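Local structure of pectate lyase 47 (Bacillus sp. TS-47, 1VBL) at residues 344-354 and 380-388; 90-99 and 219-227. The protein is a thermostable, calcium-binding pectate lyase that probably breaks the polygalacturonate chains of pectin by beta-elimination. One frame throughout, in Å; residues are numbered along the deposited sequence.

Contact 1 of 2, residues 344-354 and 380-388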
# COMPACT_ATOMS: atom_id res chain seq x y z
N VAL A 344 17.02 -8.87 -1.17
CA VAL A 344 17.66 -8.10 -0.11
C VAL A 344 18.28 -6.80 -0.61
O VAL A 344 18.98 -6.78 -1.62
CB VAL A 344 18.75 -8.93 0.60
CG1 VAL A 344 19.36 -8.13 1.74
CG2 VAL A 344 18.15 -10.23 1.12
N TRP A 345 18.01 -5.72 0.11
CA TRP A 345 18.55 -4.41 -0.23
C TRP A 345 19.30 -3.86 0.99
O TRP A 345 18.74 -3.08 1.77
CB TRP A 345 17.43 -3.44 -0.61
CG TRP A 345 16.40 -3.99 -1.56
CD1 TRP A 345 15.24 -4.64 -1.23
CD2 TRP A 345 16.44 -3.93 -2.99
NE1 TRP A 345 14.55 -4.98 -2.37
CE2 TRP A 345 15.26 -4.56 -3.46
CE3 TRP A 345 17.35 -3.41 -3.92
CZ2 TRP A 345 14.97 -4.68 -4.83
CZ3 TRP A 345 17.06 -3.53 -5.28
CH2 TRP A 345 15.88 -4.16 -5.72
N SER A 346 20.55 -4.26 1.15
CA SER A 346 21.36 -3.81 2.28
C SER A 346 22.83 -4.10 2.02
O SER A 346 23.18 -4.78 1.06
CB SER A 346 20.93 -4.52 3.56
OG SER A 346 21.72 -4.12 4.67
N LYS A 347 23.70 -3.58 2.89
CA LYS A 347 25.13 -3.81 2.77
C LYS A 347 25.60 -4.71 3.90
O LYS A 347 26.75 -5.13 3.94
CB LYS A 347 25.89 -2.48 2.83
CG LYS A 347 25.59 -1.56 1.66
CD LYS A 347 26.36 -0.26 1.76
CE LYS A 347 26.08 0.63 0.55
NZ LYS A 347 26.86 1.90 0.61
N ASN A 348 24.69 -5.03 4.81
CA ASN A 348 25.03 -5.89 5.94
C ASN A 348 24.23 -7.18 5.93
O ASN A 348 23.24 -7.31 5.22
CB ASN A 348 24.76 -5.18 7.26
CG ASN A 348 25.60 -3.93 7.43
OD1 ASN A 348 26.83 -3.98 7.40
ND2 ASN A 348 24.93 -2.79 7.59
N GLU A 349 24.70 -8.15 6.72
CA GLU A 349 24.00 -9.41 6.86
C GLU A 349 22.78 -9.09 7.70
O GLU A 349 22.89 -8.94 8.92
CB GLU A 349 24.83 -10.43 7.62
CG GLU A 349 25.67 -11.35 6.77
CD GLU A 349 26.06 -12.61 7.52
OE1 GLU A 349 26.67 -12.49 8.60
OE2 GLU A 349 25.73 -13.72 7.04
N GLU A 350 21.62 -8.97 7.07
CA GLU A 350 20.41 -8.67 7.82
C GLU A 350 19.89 -9.96 8.44
O GLU A 350 20.28 -11.06 8.04
CB GLU A 350 19.34 -8.08 6.91
CG GLU A 350 19.70 -6.73 6.28
CD GLU A 350 19.98 -5.64 7.31
OE1 GLU A 350 19.60 -5.81 8.49
OE2 GLU A 350 20.56 -4.60 6.92
N SER A 351 19.02 -9.83 9.43
CA SER A 351 18.46 -10.99 10.09
C SER A 351 16.95 -11.01 9.89
O SER A 351 16.31 -9.96 9.85
CB SER A 351 18.75 -10.96 11.60
OG SER A 351 20.14 -11.04 11.86
N MET A 352 16.40 -12.20 9.74
CA MET A 352 14.96 -12.34 9.61
C MET A 352 14.64 -13.76 10.04
O MET A 352 15.51 -14.63 10.05
CB MET A 352 14.49 -12.11 8.16
CG MET A 352 14.51 -13.32 7.23
SD MET A 352 13.74 -12.97 5.61
CE MET A 352 12.03 -13.39 5.92
N TYR A 353 13.40 -13.98 10.44
CA TYR A 353 13.01 -15.32 10.82
C TYR A 353 11.89 -15.71 9.88
O TYR A 353 11.05 -14.89 9.52
CB TYR A 353 12.54 -15.40 12.27
CG TYR A 353 12.35 -16.83 12.70
CD1 TYR A 353 13.44 -17.69 12.78
CD2 TYR A 353 11.08 -17.34 12.96
CE1 TYR A 353 13.27 -19.03 13.11
CE2 TYR A 353 10.90 -18.68 13.29
CZ TYR A 353 12.00 -19.52 13.36
OH TYR A 353 11.82 -20.85 13.67
N GLU A 354 11.89 -16.97 9.49
CA GLU A 354 10.89 -17.48 8.57
C GLU A 354 10.65 -18.94 8.88
O GLU A 354 11.59 -19.70 9.11
CB GLU A 354 11.39 -17.33 7.13
CG GLU A 354 10.47 -17.97 6.10
CD GLU A 354 11.19 -18.98 5.23
OE1 GLU A 354 12.41 -19.15 5.39
OE2 GLU A 354 10.52 -19.60 4.38
N LEU A 380 25.10 -11.62 -1.15
CA LEU A 380 24.91 -11.15 0.22
C LEU A 380 23.97 -12.12 0.92
O LEU A 380 22.83 -12.31 0.50
CB LEU A 380 24.31 -9.74 0.24
CG LEU A 380 24.02 -9.19 1.64
CD1 LEU A 380 25.29 -9.20 2.47
CD2 LEU A 380 23.46 -7.79 1.54
N GLN A 381 24.46 -12.73 2.00
CA GLN A 381 23.68 -13.70 2.76
C GLN A 381 22.71 -13.11 3.77
O GLN A 381 22.89 -12.01 4.28
CB GLN A 381 24.63 -14.67 3.47
CG GLN A 381 25.51 -15.45 2.52
CD GLN A 381 24.72 -16.40 1.65
OE1 GLN A 381 24.29 -17.47 2.11
NE2 GLN A 381 24.52 -16.03 0.39
N LEU A 382 21.67 -13.88 4.05
CA LEU A 382 20.64 -13.49 4.99
C LEU A 382 20.72 -14.47 6.16
O LEU A 382 20.77 -15.68 5.95
CB LEU A 382 19.27 -13.59 4.31
CG LEU A 382 18.03 -13.08 5.05
CD1 LEU A 382 18.21 -11.62 5.43
CD2 LEU A 382 16.81 -13.25 4.15
N LYS A 383 20.76 -13.95 7.37
CA LYS A 383 20.85 -14.81 8.54
C LYS A 383 19.47 -15.12 9.11
O LYS A 383 18.70 -14.21 9.43
CB LYS A 383 21.69 -14.15 9.63
CG LYS A 383 23.13 -13.88 9.21
CD LYS A 383 23.95 -13.31 10.36
CE LYS A 383 23.42 -11.97 10.83
NZ LYS A 383 24.28 -11.37 11.89
N LYS A 384 19.14 -16.40 9.21
CA LYS A 384 17.85 -16.78 9.77
C LYS A 384 18.05 -16.95 11.26
O LYS A 384 18.75 -17.87 11.70
CB LYS A 384 17.32 -18.09 9.16
CG LYS A 384 16.05 -18.57 9.85
CD LYS A 384 15.45 -19.82 9.21
CE LYS A 384 14.81 -19.52 7.88
NZ LYS A 384 13.97 -20.67 7.42
N GLU A 385 17.45 -16.06 12.04
CA GLU A 385 17.57 -16.12 13.48
C GLU A 385 16.48 -15.29 14.13
O GLU A 385 15.95 -14.36 13.53
CB GLU A 385 18.95 -15.60 13.91
CG GLU A 385 19.10 -14.09 13.80
CD GLU A 385 20.45 -13.60 14.30
OE1 GLU A 385 20.90 -14.09 15.36
OE2 GLU A 385 21.04 -12.71 13.65
N VAL A 386 16.15 -15.64 15.37
CA VAL A 386 15.12 -14.92 16.11
C VAL A 386 15.75 -13.79 16.91
O VAL A 386 16.53 -14.03 17.83
CB VAL A 386 14.39 -15.86 17.09
CG1 VAL A 386 13.38 -15.08 17.91
CG2 VAL A 386 13.70 -16.98 16.32
N THR A 387 15.42 -12.55 16.55
CA THR A 387 15.94 -11.38 17.26
C THR A 387 14.84 -10.78 18.13
O THR A 387 15.10 -9.97 19.01
CB THR A 387 16.46 -10.31 16.28
OG1 THR A 387 15.46 -10.05 15.29
CG2 THR A 387 17.74 -10.77 15.61
N TRP A 388 13.61 -11.19 17.85
CA TRP A 388 12.45 -10.73 18.62
C TRP A 388 11.35 -11.77 18.45
O TRP A 388 11.38 -12.57 17.51
CB TRP A 388 11.97 -9.36 18.12
CG TRP A 388 11.40 -9.35 16.73
CD1 TRP A 388 12.08 -9.56 15.56
CD2 TRP A 388 10.04 -9.10 16.35
NE1 TRP A 388 11.23 -9.45 14.49
CE2 TRP A 388 9.97 -9.17 14.95
CE3 TRP A 388 8.87 -8.82 17.08
CZ2 TRP A 388 8.78 -8.96 14.24
CZ3 TRP A 388 7.67 -8.61 16.37
CH2 TRP A 388 7.64 -8.69 14.97
O HOH W 1 21.49 -9.61 4.32
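Leu382 sends both methyls back over the 344-354 segment: CD2 lies 3.4 Å from Met352 SD, while CD1 rests 3.4 Å from Glu350 O. Met352 can meet it because its CG stands between backbone N and carbonyl carbon (chi1 87°). Upstream, the CD2 methyl of Leu380 is the bump, and the hollow is the bend at 346-348, whose Ser346 O and Asn348 O face it while Val344 CG1 closes in at 4.1 Å. Farther on, Val386 CG2 sits above one face of the Tyr353 ring, 3.8 Å from its centroid, a CH-pi contact displaced toward the rim. Between these ends the chains pair as short parallel strands: Lys383 N donates to Glu350 O, and its own carbonyl takes Met352 N. Beside them, Ser351 OG gives a short 2.6 Å bond to the anti lone pair of Glu385 OE2. Lys384 NZ makes salt bridges to Glu354 OE1, at 3.0 Å from above the carboxylate plane, and to Asp369, and a hydrogen bond to Glu354 O; Glu354 OE2 bonds Thr357. Helix 370-377 touches Leu382 through Tyr374 and Met352 through Val371, and Val317 of strand 315-318 meets both side chains.

Contact 2 of 2, residues 90-99 and 219-227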
# COMPACT_ATOMS: atom_id res chain seq x y z
N PHE A 90 2.26 18.17 -22.27
CA PHE A 90 2.83 16.83 -22.28
C PHE A 90 3.82 16.60 -23.42
O PHE A 90 4.95 16.16 -23.19
CB PHE A 90 1.72 15.77 -22.35
CG PHE A 90 2.21 14.37 -22.11
CD1 PHE A 90 1.82 13.33 -22.94
CD2 PHE A 90 3.05 14.09 -21.04
CE1 PHE A 90 2.26 12.03 -22.71
CE2 PHE A 90 3.50 12.79 -20.80
CZ PHE A 90 3.10 11.76 -21.64
N GLU A 91 3.40 16.89 -24.64
CA GLU A 91 4.27 16.70 -25.80
C GLU A 91 5.56 17.48 -25.65
O GLU A 91 6.64 16.97 -25.94
CB GLU A 91 3.55 17.13 -27.08
CG GLU A 91 2.53 16.14 -27.58
CD GLU A 91 1.77 16.66 -28.79
OE1 GLU A 91 2.42 17.10 -29.76
OE2 GLU A 91 0.52 16.62 -28.77
N ALA A 92 5.45 18.73 -25.19
CA ALA A 92 6.62 19.57 -25.00
C ALA A 92 7.52 18.98 -23.93
O ALA A 92 8.75 19.06 -24.01
CB ALA A 92 6.19 20.98 -24.61
N TYR A 93 6.91 18.38 -22.91
CA TYR A 93 7.67 17.78 -21.83
C TYR A 93 8.42 16.57 -22.37
O TYR A 93 9.58 16.34 -22.03
CB TYR A 93 6.73 17.36 -20.69
CG TYR A 93 7.44 16.84 -19.46
CD1 TYR A 93 7.84 15.51 -19.36
CD2 TYR A 93 7.71 17.69 -18.39
CE1 TYR A 93 8.49 15.03 -18.23
CE2 TYR A 93 8.37 17.23 -17.25
CZ TYR A 93 8.75 15.90 -17.18
OH TYR A 93 9.41 15.43 -16.07
N LEU A 94 7.76 15.80 -23.23
CA LEU A 94 8.37 14.62 -23.83
C LEU A 94 9.56 15.02 -24.71
O LEU A 94 10.62 14.40 -24.65
CB LEU A 94 7.34 13.87 -24.68
CG LEU A 94 6.67 12.65 -24.05
CD1 LEU A 94 6.30 12.91 -22.61
CD2 LEU A 94 5.44 12.28 -24.87
N ARG A 95 9.38 16.06 -25.51
CA ARG A 95 10.44 16.53 -26.40
C ARG A 95 11.62 17.10 -25.62
O ARG A 95 12.78 16.91 -26.00
CB ARG A 95 9.91 17.60 -27.36
CG ARG A 95 8.96 17.09 -28.43
CD ARG A 95 8.80 18.11 -29.55
NE ARG A 95 8.13 19.33 -29.11
CZ ARG A 95 6.82 19.45 -28.93
NH1 ARG A 95 6.02 18.41 -29.15
NH2 ARG A 95 6.30 20.59 -28.51
N GLU A 96 11.32 17.80 -24.54
CA GLU A 96 12.35 18.43 -23.73
C GLU A 96 13.21 17.49 -22.89
O GLU A 96 14.43 17.64 -22.83
CB GLU A 96 11.70 19.46 -22.79
CG GLU A 96 12.68 20.24 -21.92
CD GLU A 96 13.44 21.31 -22.68
OE1 GLU A 96 14.30 21.99 -22.08
OE2 GLU A 96 13.18 21.47 -23.89
N TYR A 97 12.58 16.50 -22.27
CA TYR A 97 13.31 15.60 -21.38
C TYR A 97 13.61 14.17 -21.83
O TYR A 97 14.12 13.38 -21.04
CB TYR A 97 12.60 15.58 -20.02
CG TYR A 97 12.46 16.96 -19.43
CD1 TYR A 97 13.59 17.69 -19.03
CD2 TYR A 97 11.21 17.57 -19.31
CE1 TYR A 97 13.47 18.98 -18.52
CE2 TYR A 97 11.08 18.86 -18.80
CZ TYR A 97 12.22 19.56 -18.41
OH TYR A 97 12.11 20.83 -17.89
N ASP A 98 13.31 13.85 -23.08
CA ASP A 98 13.59 12.52 -23.60
C ASP A 98 15.06 12.20 -23.30
O ASP A 98 15.94 13.03 -23.54
CB ASP A 98 13.36 12.48 -25.11
CG ASP A 98 13.39 11.07 -25.68
OD1 ASP A 98 14.30 10.30 -25.32
OD2 ASP A 98 12.50 10.74 -26.49
N PRO A 99 15.34 11.00 -22.77
CA PRO A 99 16.72 10.61 -22.45
C PRO A 99 17.63 10.76 -23.66
O PRO A 99 18.83 11.03 -23.53
CB PRO A 99 16.59 9.14 -22.03
CG PRO A 99 15.20 9.07 -21.49
CD PRO A 99 14.41 9.90 -22.46
N THR A 219 3.66 3.65 -23.01
CA THR A 219 5.09 3.75 -22.79
C THR A 219 5.62 5.06 -23.36
O THR A 219 5.18 5.51 -24.43
CB THR A 219 5.83 2.58 -23.46
OG1 THR A 219 5.41 1.35 -22.86
CG2 THR A 219 7.33 2.72 -23.31
N TYR A 220 6.55 5.68 -22.64
CA TYR A 220 7.18 6.92 -23.07
C TYR A 220 8.65 6.85 -22.68
O TYR A 220 8.99 6.34 -21.62
CB TYR A 220 6.52 8.14 -22.41
CG TYR A 220 5.09 8.35 -22.84
CD1 TYR A 220 4.03 7.94 -22.04
CD2 TYR A 220 4.80 8.94 -24.07
CE1 TYR A 220 2.71 8.11 -22.45
CE2 TYR A 220 3.49 9.11 -24.50
CZ TYR A 220 2.45 8.70 -23.68
OH TYR A 220 1.14 8.87 -24.09
N PHE A 221 9.51 7.36 -23.56
CA PHE A 221 10.95 7.33 -23.30
C PHE A 221 11.40 5.88 -23.22
O PHE A 221 12.43 5.57 -22.61
CB PHE A 221 11.28 8.04 -21.99
CG PHE A 221 11.02 9.52 -22.01
CD1 PHE A 221 11.14 10.27 -20.85
CD2 PHE A 221 10.67 10.17 -23.19
CE1 PHE A 221 10.92 11.65 -20.85
CE2 PHE A 221 10.44 11.55 -23.21
CZ PHE A 221 10.57 12.29 -22.04
N GLY A 222 10.62 4.98 -23.82
CA GLY A 222 10.97 3.57 -23.80
C GLY A 222 10.79 2.93 -22.43
O GLY A 222 11.34 1.85 -22.18
N ARG A 223 10.04 3.59 -21.55
CA ARG A 223 9.79 3.07 -20.21
C ARG A 223 8.29 3.05 -19.93
O ARG A 223 7.55 3.90 -20.43
CB ARG A 223 10.48 3.95 -19.15
CG ARG A 223 11.97 4.19 -19.38
CD ARG A 223 12.72 2.88 -19.52
NE ARG A 223 12.54 2.02 -18.36
CZ ARG A 223 12.38 0.70 -18.43
NH1 ARG A 223 12.39 0.10 -19.62
NH2 ARG A 223 12.22 -0.02 -17.33
N PRO A 224 7.82 2.08 -19.14
CA PRO A 224 6.38 2.04 -18.84
C PRO A 224 5.95 3.33 -18.14
O PRO A 224 6.63 3.81 -17.24
CB PRO A 224 6.25 0.80 -17.95
CG PRO A 224 7.60 0.68 -17.31
CD PRO A 224 8.54 1.00 -18.44
N PHE A 225 4.83 3.88 -18.58
CA PHE A 225 4.31 5.12 -18.01
C PHE A 225 3.62 4.80 -16.69
O PHE A 225 2.40 4.64 -16.62
CB PHE A 225 3.33 5.76 -18.99
CG PHE A 225 3.08 7.22 -18.74
CD1 PHE A 225 4.15 8.10 -18.58
CD2 PHE A 225 1.78 7.72 -18.68
CE1 PHE A 225 3.92 9.46 -18.36
CE2 PHE A 225 1.55 9.07 -18.47
CZ PHE A 225 2.63 9.94 -18.31
N GLN A 226 4.43 4.71 -15.64
CA GLN A 226 3.95 4.38 -14.30
C GLN A 226 3.20 5.51 -13.60
O GLN A 226 3.80 6.36 -12.93
CB GLN A 226 5.14 3.90 -13.45
CG GLN A 226 5.81 2.67 -14.05
CD GLN A 226 7.05 2.21 -13.31
OE1 GLN A 226 7.63 1.17 -13.64
NE2 GLN A 226 7.48 2.98 -12.32
N GLN A 227 1.89 5.51 -13.77
CA GLN A 227 1.03 6.52 -13.18
C GLN A 227 0.51 6.11 -11.81
O GLN A 227 -0.19 6.88 -11.14
CB GLN A 227 -0.14 6.82 -14.12
CG GLN A 227 0.28 7.54 -15.39
CD GLN A 227 -0.90 7.91 -16.26
OE1 GLN A 227 -1.39 7.10 -17.05
NE2 GLN A 227 -1.38 9.14 -16.10
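A two-stranded hairpin, 219-224, packs its turn and an aromatic residue of its first strand against helix 90-97 and the residues that follow it. Phe221, inside the type I' turn from Tyr220 to Arg223, lays its ring against the C-terminal end of the helix. Asp98 CA and Pro99 CD cover one face in two CH-pi contacts, 3.6 Å and 3.8 Å respectively from the Phe221 centroid, and both stand off toward the rim. Leu94 O meets the rim of the same ring, 3.2 Å from Phe221 CE2. The backbone that meets the ring is where one helix passes into the next: Asp98 leaves helical geometry after helix 90-97 and its OD1 caps Ala100 N at the start of helix 99-102. This hairpin projects from the parallel beta-helix, the fold of polysaccharide lyase 1 enzymes, and here a helix from well before it in the chain receives it. Beside the turn, Phe90 points its edge at the face of Tyr220 with the planes at 83°, and its CE1 comes within 3.5 Å of Tyr220 CZ. Phe90 CG lies anti to the backbone N (chi1 -169°), which carries the ring out toward the hairpin. Phe225 adds a third ring, its CZ 3.8 Å from Phe90 CZ with the planes at 52°, while Leu94 CD2 packs 3.5 Å from Tyr220 CD2.

In the fold
Of the two contacts, one extends the strand framework of a parallel beta-helix and the other adds structure outside it. Their centres lie 38 Å apart and their nearest atoms about 13 Å, so they do not touch. Along the chain they follow in series, contact 2 closing before contact 1 opens. Contact 1 is part of the framework itself: 351-361 pairs in parallel with both 322-332 and 383-384, carrying the pattern into the late part of the chain. Contact 2 shares none of these strands and joins helix 90-97 to a separate hairpin by packing, with no hydrogen bond between the two segments. The two thus consolidate separate parts of the molecule, both away from the calcium site of Asp190, Asp229 and Asp233.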